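Long-range contacts in SnoaL-like domain-containing protein (Novosphingobium aromaticivorans, PDB 2RFR), which is of unknown function but belongs to the SnoaL-like group of NTF2-like proteins, whose cone-shaped folds in relatives often enclose a pocket for small molecules: residues Ser119-Thr124 against Val135-Ala140; His83-Ala88 against Ala99-Val104; Met77-Ala82 against Val105-Ser110. All blocks are in the same frame, centred on the assembly; numbering follows the deposited sequence. Where two conformers were deposited one is given.

Contact 1: Ser119-Thr124 against Val135-Ala140; sequences SANRWT and VRRENA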
loop_
_atom_site.group_PDB
_atom_site.type_symbol
_atom_site.label_atom_id
_atom_site.label_comp_id
_atom_site.label_asym_id
_atom_site.label_seq_id
_atom_site.Cartn_x
_atom_site.Cartn_y
_atom_site.Cartn_z
ATOM N N SER A 119 -14.241 -1.524 2.593
ATOM C CA SER A 119 -14.886 -0.532 1.735
ATOM C C SER A 119 -14.127 -0.247 0.481
ATOM O O SER A 119 -12.889 -0.382 0.411
ATOM C CB SER A 119 -15.041 0.772 2.493
ATOM O OG SER A 119 -15.795 0.584 3.719
ATOM N N ALA A 120 -14.874 0.208 -0.519
ATOM C CA ALA A 120 -14.328 0.891 -1.694
ATOM C C ALA A 120 -14.282 2.359 -1.465
ATOM O O ALA A 120 -15.140 2.921 -0.764
ATOM C CB ALA A 120 -15.254 0.596 -2.853
ATOM N N ASN A 121 -13.317 3.034 -2.108
ATOM C CA ASN A 121 -13.251 4.488 -2.068
ATOM C C ASN A 121 -12.913 5.019 -3.441
ATOM O O ASN A 121 -12.036 4.507 -4.120
ATOM C CB ASN A 121 -12.119 5.001 -1.157
ATOM C CG ASN A 121 -12.220 4.547 0.252
ATOM O OD1 ASN A 121 -12.722 5.259 1.091
ATOM N ND2 ASN A 121 -11.846 3.293 0.521
ATOM N N ARG A 122 -13.553 6.125 -3.773
ATOM C CA ARG A 122 -13.195 6.955 -4.891
ATOM C C ARG A 122 -12.948 8.357 -4.399
ATOM O O ARG A 122 -13.777 8.939 -3.706
ATOM C CB ARG A 122 -14.335 7.006 -5.928
ATOM C CG ARG A 122 -13.898 7.770 -7.184
ATOM C CD ARG A 122 -15.013 7.818 -8.160
ATOM N NE ARG A 122 -15.161 6.547 -8.801
ATOM C CZ ARG A 122 -15.186 6.351 -10.106
ATOM N NH1 ARG A 122 -15.049 7.362 -10.957
ATOM N NH2 ARG A 122 -15.385 5.124 -10.556
ATOM N N TRP A 123 -11.787 8.896 -4.751
ATOM C CA TRP A 123 -11.347 10.229 -4.337
ATOM C C TRP A 123 -11.156 11.084 -5.570
ATOM O O TRP A 123 -10.670 10.599 -6.584
ATOM C CB TRP A 123 -10.008 10.137 -3.664
ATOM C CG TRP A 123 -9.833 9.395 -2.397
ATOM C CD1 TRP A 123 -9.814 8.040 -2.228
ATOM C CD2 TRP A 123 -9.501 9.959 -1.124
ATOM N NE1 TRP A 123 -9.511 7.753 -0.938
ATOM C CE2 TRP A 123 -9.265 8.893 -0.235
ATOM C CE3 TRP A 123 -9.373 11.245 -0.651
ATOM C CZ2 TRP A 123 -8.919 9.098 1.078
ATOM C CZ3 TRP A 123 -8.993 11.450 0.658
ATOM C CH2 TRP A 123 -8.738 10.384 1.494
ATOM N N THR A 124 -11.496 12.345 -5.479
ATOM C CA THR A 124 -11.138 13.357 -6.456
ATOM C C THR A 124 -10.283 14.401 -5.804
ATOM O O THR A 124 -10.396 14.660 -4.603
ATOM C CB THR A 124 -12.334 13.953 -7.104
ATOM O OG1 THR A 124 -13.092 14.638 -6.134
ATOM C CG2 THR A 124 -13.210 12.954 -7.833
ATOM N N VAL A 135 -10.984 16.894 -3.061
ATOM C CA VAL A 135 -12.244 17.602 -3.310
ATOM C C VAL A 135 -13.397 16.797 -2.766
ATOM O O VAL A 135 -14.147 17.272 -1.928
ATOM C CB VAL A 135 -12.408 17.900 -4.796
ATOM C CG1 VAL A 135 -13.811 18.518 -5.084
ATOM C CG2 VAL A 135 -11.278 18.824 -5.268
ATOM N N ARG A 136 -13.534 15.542 -3.179
ATOM C CA ARG A 136 -14.601 14.671 -2.696
ATOM C C ARG A 136 -14.031 13.283 -2.476
ATOM O O ARG A 136 -13.284 12.741 -3.300
ATOM C CB ARG A 136 -15.744 14.619 -3.706
ATOM C CG ARG A 136 -16.929 13.812 -3.240
ATOM C CD ARG A 136 -18.149 14.062 -4.155
ATOM N NE ARG A 136 -19.302 13.209 -3.890
ATOM C CZ ARG A 136 -20.347 13.446 -3.078
ATOM N NH1 ARG A 136 -20.429 14.523 -2.375
ATOM N NH2 ARG A 136 -21.296 12.519 -2.962
ATOM N N ARG A 137 -14.438 12.653 -1.367
ATOM C CA ARG A 137 -14.184 11.226 -1.149
ATOM C C ARG A 137 -15.550 10.586 -0.998
ATOM O O ARG A 137 -16.395 11.095 -0.267
ATOM C CB ARG A 137 -13.386 11.008 0.139
ATOM C CG ARG A 137 -13.067 9.529 0.446
ATOM C CD ARG A 137 -12.325 9.404 1.733
ATOM N NE ARG A 137 -12.161 7.980 2.057
ATOM C CZ ARG A 137 -11.547 7.578 3.147
ATOM N NH1 ARG A 137 -11.066 8.429 4.022
ATOM N NH2 ARG A 137 -11.408 6.300 3.341
ATOM N N GLU A 138 -15.733 9.444 -1.662
ATOM C CA GLU A 138 -16.933 8.643 -1.538
ATOM C C GLU A 138 -16.489 7.237 -1.135
ATOM O O GLU A 138 -15.577 6.671 -1.699
ATOM C CB GLU A 138 -17.648 8.557 -2.889
ATOM C CG GLU A 138 -18.210 9.893 -3.387
ATOM C CD GLU A 138 -18.667 9.869 -4.791
ATOM O OE1 GLU A 138 -18.168 9.103 -5.618
ATOM O OE2 GLU A 138 -19.484 10.725 -5.117
ATOM N N ASN A 139 -17.273 6.642 -0.248
ATOM C CA ASN A 139 -16.945 5.376 0.338
ATOM C C ASN A 139 -18.228 4.538 0.492
ATOM O O ASN A 139 -19.318 5.070 0.741
ATOM C CB ASN A 139 -16.206 5.739 1.648
ATOM C CG ASN A 139 -16.099 4.652 2.630
ATOM O OD1 ASN A 139 -17.072 4.272 3.244
ATOM N ND2 ASN A 139 -14.867 4.187 2.858
ATOM N N ALA A 140 -18.123 3.224 0.287
ATOM C CA ALA A 140 -19.259 2.316 0.442
ATOM C C ALA A 140 -18.700 0.950 0.837
ATOM O O ALA A 140 -17.601 0.549 0.433
ATOM C CB ALA A 140 -20.063 2.209 -0.839
HETATM O O HOH W 1 -15.037 11.185 -5.122
#
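Arg-137 grips Asn-121 side-on, with NE at 2.9 Å and NH2 at 2.8 Å from the one oxygen OD1. Asn-139 adds a third bond to the same atom, its ND2 lying 3.0 Å from Asn-121 OD1 and its N-H aimed almost straight (173°). Three bonds thus grip one buried side-chain oxygen, with OD1 in the guanidinium plane of Arg-137 although all three donors stand well out of the amide plane of Asn-121. Arg-137 runs fully extended, CG anti to the backbone N (chi1 -180°), which lays it along Trp-123: CD sits over the six-membered ring, 3.6 Å from its centroid, a CH-pi contact, and the guanidinium follows nearly parallel to the indole. On the face that carries Arg-122, Arg-136 and Glu-138, Arg-136 NE bonds Glu-138 OE2 at 2.8 Å in a salt bridge, with Glu-49 as a second partner for Arg-136. Between the strands run antiparallel backbone bonds, ending in a classic beta bulge where Val-135 and Arg-136 both face Thr-124. Helix 146-152 packs on Ala-120, Glu-138 and Ala-140, and Tyr-28 of the long helix 5-33 meets Arg-137 in a cation-pi contact. Strands 48-52 and 96-109 flank this hairpin in the sheet.

Contact 2: His83-Ala88 against Ala99-Val104; sequences HFLGPA and ARCHSV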
loop_
_atom_site.group_PDB
_atom_site.type_symbol
_atom_site.label_atom_id
_atom_site.label_comp_id
_atom_site.label_asym_id
_atom_site.label_seq_id
_atom_site.Cartn_x
_atom_site.Cartn_y
_atom_site.Cartn_z
ATOM N N HIS A 83 -7.295 2.660 10.480
ATOM C CA HIS A 83 -7.921 3.039 9.205
ATOM C C HIS A 83 -6.883 2.773 8.153
ATOM O O HIS A 83 -5.983 3.594 7.909
ATOM C CB HIS A 83 -8.396 4.492 9.231
ATOM C CG HIS A 83 -9.606 4.660 10.100
ATOM N ND1 HIS A 83 -9.558 4.650 11.482
ATOM C CD2 HIS A 83 -10.917 4.754 9.777
ATOM C CE1 HIS A 83 -10.797 4.722 11.959
ATOM N NE2 HIS A 83 -11.642 4.798 10.943
ATOM N N PHE A 84 -6.956 1.558 7.609
ATOM C CA PHE A 84 -5.948 1.023 6.718
ATOM C C PHE A 84 -6.404 1.184 5.290
ATOM O O PHE A 84 -7.317 0.507 4.808
ATOM C CB PHE A 84 -5.709 -0.446 7.087
ATOM C CG PHE A 84 -4.414 -1.027 6.592
ATOM C CD1 PHE A 84 -4.040 -0.921 5.274
ATOM C CD2 PHE A 84 -3.603 -1.762 7.410
ATOM C CE1 PHE A 84 -2.936 -1.496 4.826
ATOM C CE2 PHE A 84 -2.469 -2.344 6.960
ATOM C CZ PHE A 84 -2.139 -2.242 5.665
ATOM N N LEU A 85 -5.781 2.136 4.588
ATOM C CA LEU A 85 -6.074 2.400 3.160
ATOM C C LEU A 85 -4.996 1.729 2.363
ATOM O O LEU A 85 -3.814 1.856 2.659
ATOM C CB LEU A 85 -6.180 3.883 2.839
ATOM C CG LEU A 85 -7.506 4.529 3.247
ATOM C CD1 LEU A 85 -7.740 4.578 4.756
ATOM C CD2 LEU A 85 -7.534 5.981 2.702
ATOM N N GLY A 86 -5.411 0.990 1.339
ATOM C CA GLY A 86 -4.462 0.300 0.504
ATOM C C GLY A 86 -3.851 1.209 -0.544
ATOM O O GLY A 86 -4.217 2.373 -0.688
ATOM N N PRO A 87 -2.930 0.673 -1.316
ATOM C CA PRO A 87 -2.368 1.405 -2.458
ATOM C C PRO A 87 -3.449 1.838 -3.397
ATOM O O PRO A 87 -4.440 1.109 -3.654
ATOM C CB PRO A 87 -1.509 0.337 -3.144
ATOM C CG PRO A 87 -1.141 -0.626 -2.050
ATOM C CD PRO A 87 -2.373 -0.670 -1.207
ATOM N N ALA A 88 -3.323 3.043 -3.880
ATOM C CA ALA A 88 -4.310 3.643 -4.776
ATOM C C ALA A 88 -3.871 3.575 -6.213
ATOM O O ALA A 88 -2.685 3.720 -6.522
ATOM C CB ALA A 88 -4.531 5.120 -4.382
ATOM N N ALA A 99 -8.591 8.997 -7.716
ATOM C CA ALA A 99 -7.922 7.813 -7.205
ATOM C C ALA A 99 -8.978 6.849 -6.740
ATOM O O ALA A 99 -10.061 7.228 -6.297
ATOM C CB ALA A 99 -7.003 8.166 -6.027
ATOM N N ARG A 100 -8.670 5.570 -6.778
ATOM C CA ARG A 100 -9.494 4.524 -6.216
ATOM C C ARG A 100 -8.632 3.633 -5.340
ATOM O O ARG A 100 -7.493 3.337 -5.689
ATOM C CB ARG A 100 -10.151 3.701 -7.315
ATOM C CG ARG A 100 -11.210 4.459 -8.136
ATOM C CD ARG A 100 -11.473 3.745 -9.450
ATOM N NE ARG A 100 -10.419 3.995 -10.448
ATOM C CZ ARG A 100 -9.886 3.084 -11.279
ATOM N NH1 ARG A 100 -10.285 1.827 -11.308
ATOM N NH2 ARG A 100 -8.911 3.437 -12.110
ATOM N N CYS A 101 -9.183 3.206 -4.204
ATOM C CA CYS A 101 -8.467 2.338 -3.282
ATOM C C CYS A 101 -9.524 1.598 -2.437
ATOM O O CYS A 101 -10.676 1.933 -2.408
ATOM C CB CYS A 101 -7.465 3.080 -2.403
ATOM S SG CYS A 101 -8.162 4.235 -1.196
ATOM N N HIS A 102 -9.005 0.621 -1.739
ATOM C CA HIS A 102 -9.772 -0.074 -0.712
ATOM C C HIS A 102 -9.430 0.510 0.625
ATOM O O HIS A 102 -8.311 1.004 0.852
ATOM C CB HIS A 102 -9.427 -1.551 -0.693
ATOM C CG HIS A 102 -9.735 -2.289 -1.944
ATOM N ND1 HIS A 102 -8.797 -2.505 -2.930
ATOM C CD2 HIS A 102 -10.867 -2.851 -2.380
ATOM C CE1 HIS A 102 -9.365 -3.225 -3.896
ATOM N NE2 HIS A 102 -10.633 -3.433 -3.592
ATOM N N SER A 103 -10.330 0.394 1.588
ATOM C CA SER A 103 -10.016 0.694 2.989
ATOM C C SER A 103 -10.614 -0.362 3.898
ATOM O O SER A 103 -11.698 -0.873 3.641
ATOM C CB SER A 103 -10.489 2.101 3.346
ATOM O OG SER A 103 -11.898 2.278 3.225
ATOM N N VAL A 104 -9.877 -0.690 4.923
ATOM C CA VAL A 104 -10.335 -1.578 5.971
ATOM C C VAL A 104 -10.190 -0.850 7.290
ATOM O O VAL A 104 -9.107 -0.319 7.569
ATOM C CB VAL A 104 -9.548 -2.925 5.989
ATOM C CG1 VAL A 104 -10.042 -3.819 7.127
ATOM C CG2 VAL A 104 -9.650 -3.596 4.626
HETATM O O HOH W 2 -6.348 -0.374 -2.094
#
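Leu-85 and Ser-103 sit directly opposite each other as a non-hydrogen-bonded pair, and the branch point of the leucine rests against the serine's CB, with Leu-85 CG 3.8 Å from Ser-103 CB. The CD2 methyl of Leu-85 reaches further along the strand to the sulfur of Cys-101, a looser apolar touch. Cys-101 is a smaller bump: its CB fits beside the carbonyl oxygens of Gly-86 and Pro-87, 3.7 Å from Gly-86 O, where the chain of 83-88 swings away from its partner. Ala-88 then brings its methyl back in between Cys-101 and Ala-99, Ala-88 CB lying 4.1 Å from Cys-101 CB. Here two strands of the NTF2-like curved sheet form a beta hairpin: Phe-84 and Val-104 exchange backbone bonds in both directions, and Gly-86 N reaches His-102 O at 2.9 Å. Past that point a water takes over, donating to Pro-87 O and accepting from His-102 N, each at 2.9 Å. The Phe-84 side chain touches the other strand through its CB alone, 3.4 Å from Val-104 O; with CG anti to the backbone N (chi1 -161°), the ring leads off from Val-104 toward the third subunit, where Phe-84 packs on Gly-86 of that chain. His-102 also turns outward, its NE2 bonded to Asp-33 of the second subunit. Ile-25 of helix 5-33 packs against Leu-85, Ala-88 and Ala-99, while Trp-123 from the next strand meets Leu-85 and Cys-101.

Contact 3: Met77-Ala82 against Val105-Ser110; sequences MADGCA and VFRCVS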
loop_
_atom_site.group_PDB
_atom_site.type_symbol
_atom_site.label_atom_id
_atom_site.label_comp_id
_atom_site.label_asym_id
_atom_site.label_seq_id
_atom_site.Cartn_x
_atom_site.Cartn_y
_atom_site.Cartn_z
HETATM N N MSE A 77 -11.383 4.816 18.525
HETATM C CA MSE A 77 -9.995 5.050 18.927
HETATM C C MSE A 77 -9.733 4.439 20.301
HETATM O O MSE A 77 -8.667 3.875 20.519
HETATM C CB MSE A 77 -9.673 6.538 18.966
HETATM C CG MSE A 77 -9.613 7.239 17.618
HETATM SE SE MSE A 77 -9.437 9.157 17.773
HETATM C CE MSE A 77 -7.755 9.206 18.764
ATOM N N ALA A 78 -10.679 4.570 21.235
ATOM C CA ALA A 78 -10.508 3.983 22.579
ATOM C C ALA A 78 -10.490 2.463 22.538
ATOM O O ALA A 78 -9.746 1.834 23.305
ATOM C CB ALA A 78 -11.616 4.509 23.498
ATOM N N ASP A 79 -11.279 1.854 21.669
ATOM C CA ASP A 79 -11.204 0.419 21.468
ATOM C C ASP A 79 -9.845 -0.022 20.913
ATOM O O ASP A 79 -9.331 -1.091 21.261
ATOM C CB ASP A 79 -12.293 -0.070 20.431
ATOM C CG ASP A 79 -13.693 -0.013 20.891
ATOM O OD1 ASP A 79 -13.983 -0.029 22.109
ATOM O OD2 ASP A 79 -14.566 -0.053 19.980
ATOM N N GLY A 80 -9.328 0.804 20.032
ATOM C CA GLY A 80 -8.190 0.486 19.188
ATOM C C GLY A 80 -8.635 0.243 17.779
ATOM O O GLY A 80 -9.394 -0.672 17.485
ATOM N N CYS A 81 -8.164 1.108 16.879
ATOM C CA CYS A 81 -8.545 1.009 15.486
ATOM C C CYS A 81 -7.414 1.388 14.562
ATOM O O CYS A 81 -6.550 2.188 14.911
ATOM C CB CYS A 81 -9.765 1.868 15.210
ATOM S SG CYS A 81 -9.592 3.649 15.416
ATOM N N ALA A 82 -7.466 0.843 13.379
ATOM C CA ALA A 82 -6.599 1.223 12.265
ATOM C C ALA A 82 -7.457 1.481 11.059
ATOM O O ALA A 82 -8.216 0.621 10.635
ATOM C CB ALA A 82 -5.586 0.112 11.952
ATOM N N VAL A 105 -11.242 -0.858 8.076
ATOM C CA VAL A 105 -11.159 -0.418 9.446
ATOM C C VAL A 105 -10.979 -1.627 10.317
ATOM O O VAL A 105 -11.894 -2.451 10.430
ATOM C CB VAL A 105 -12.388 0.413 9.905
ATOM C CG1 VAL A 105 -12.187 0.884 11.338
ATOM C CG2 VAL A 105 -12.649 1.565 8.959
ATOM N N PHE A 106 -9.795 -1.789 10.889
ATOM C CA PHE A 106 -9.539 -2.813 11.875
ATOM C C PHE A 106 -9.945 -2.302 13.257
ATOM O O PHE A 106 -9.705 -1.145 13.572
ATOM C CB PHE A 106 -8.073 -3.238 11.887
ATOM C CG PHE A 106 -7.633 -3.933 10.633
ATOM C CD1 PHE A 106 -7.798 -5.313 10.479
ATOM C CD2 PHE A 106 -7.058 -3.216 9.583
ATOM C CE1 PHE A 106 -7.422 -5.896 9.300
ATOM C CE2 PHE A 106 -6.665 -3.817 8.419
ATOM C CZ PHE A 106 -6.834 -5.177 8.282
ATOM N N ARG A 107 -10.563 -3.138 14.064
ATOM C CA ARG A 107 -10.998 -2.779 15.379
ATOM C C ARG A 107 -10.607 -3.869 16.346
ATOM O O ARG A 107 -10.778 -5.065 16.060
ATOM C CB ARG A 107 -12.517 -2.616 15.390
ATOM C CG ARG A 107 -13.140 -2.182 16.727
ATOM C CD ARG A 107 -14.658 -2.231 16.617
ATOM N NE ARG A 107 -15.278 -1.869 17.880
ATOM C CZ ARG A 107 -16.427 -2.325 18.328
ATOM N NH1 ARG A 107 -17.166 -3.137 17.606
ATOM N NH2 ARG A 107 -16.849 -1.965 19.508
ATOM N N CYS A 108 -10.120 -3.467 17.524
ATOM C CA CYS A 108 -9.849 -4.395 18.610
ATOM C C CYS A 108 -11.084 -4.560 19.428
ATOM O O CYS A 108 -11.635 -3.552 19.912
ATOM C CB CYS A 108 -8.655 -3.876 19.409
ATOM S SG CYS A 108 -8.113 -4.968 20.727
ATOM N N VAL A 109 -11.562 -5.799 19.584
ATOM C CA VAL A 109 -12.720 -6.135 20.413
ATOM C C VAL A 109 -12.315 -7.268 21.316
ATOM O O VAL A 109 -11.865 -8.304 20.874
ATOM C CB VAL A 109 -13.949 -6.486 19.575
ATOM C CG1 VAL A 109 -15.150 -6.914 20.498
ATOM C CG2 VAL A 109 -14.377 -5.320 18.637
ATOM N N SER A 110 -12.471 -7.057 22.605
ATOM C CA SER A 110 -12.194 -8.115 23.581
ATOM C C SER A 110 -10.792 -8.713 23.387
ATOM O O SER A 110 -10.604 -9.917 23.496
ATOM C CB SER A 110 -13.243 -9.222 23.582
ATOM O OG SER A 110 -14.518 -8.635 23.865
HETATM O O HOH W 3 -10.917 -2.877 22.458
HETATM O O HOH W 4 -16.576 -0.774 22.532
#
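Cys-81 and Arg-107 face each other as a non-hydrogen-bonded antiparallel pair, flanked by backbone bonds from Cys-108 N to Gly-80 O and, in both directions, between Ala-82 and Phe-106. The charged pair lies at the helix end: Arg-107 grips Asp-79 side-on, placing NE 2.9 Å and NH2 3.0 Å from the single oxygen OD2 in a salt bridge. Both nitrogens come to the same face of the carboxylate, from above its plane, while OD2 stays close to the plane of the guanidinium. The arginine chain stays extended as far as NE, its first torsion (chi1 -178°) setting CG across from the backbone N, and so reaches the carboxylate. Val-109 CG2 lies over one face of the guanidinium, and a water that donates to Asp-79 OD1 at 2.7 Å is only weakly bonded to Arg-107 NH2. With an alanine here, the Asp-79 carboxylate would probably be left without its cationic mate and freer to turn. Helix 71-79 ends at Asp-79, and Gly-80, the first residue beyond it, has a positive phi (106°) as the chain passes into strand 81-93, one of the two outermost strands of the NTF2-like sheet within the chain. A CB on this glycine would be jammed against the preceding carbonyl oxygen and tight against Cys-108 CB, which itself packs 3.4 Å from Asp-79 O. A second water bridges Asp-79 O and Cys-108 O. On the face of Ala-82 and Phe-106 the two CB atoms meet at 4.2 Å, and the third subunit packs there, its Val-118 on Ala-82 and its Ser-115 on Phe-106.

How the contacts relate
From the N terminus, the chain passes the long helix 5-33 and reaches helix 71-79, whose end opens contact 3. Strand 81-93 then runs through contact 2, turns, and returns as strand 96-109, so contact 2 closes first and is nested inside the wider loop that contact 3 closes; both belong to one hairpin and both touch the third subunit. Contact 1 follows in series, closing the next hairpin, 112-128 with 131-141. Strands 96-109 and 112-128 are sheet neighbours, and backbone bonds such as Ser-119 N to Ser-103 O probably join contacts 1 and 2 directly. Contact 3, about 22 Å from contact 1 between centres, lies farther out along the same sheet.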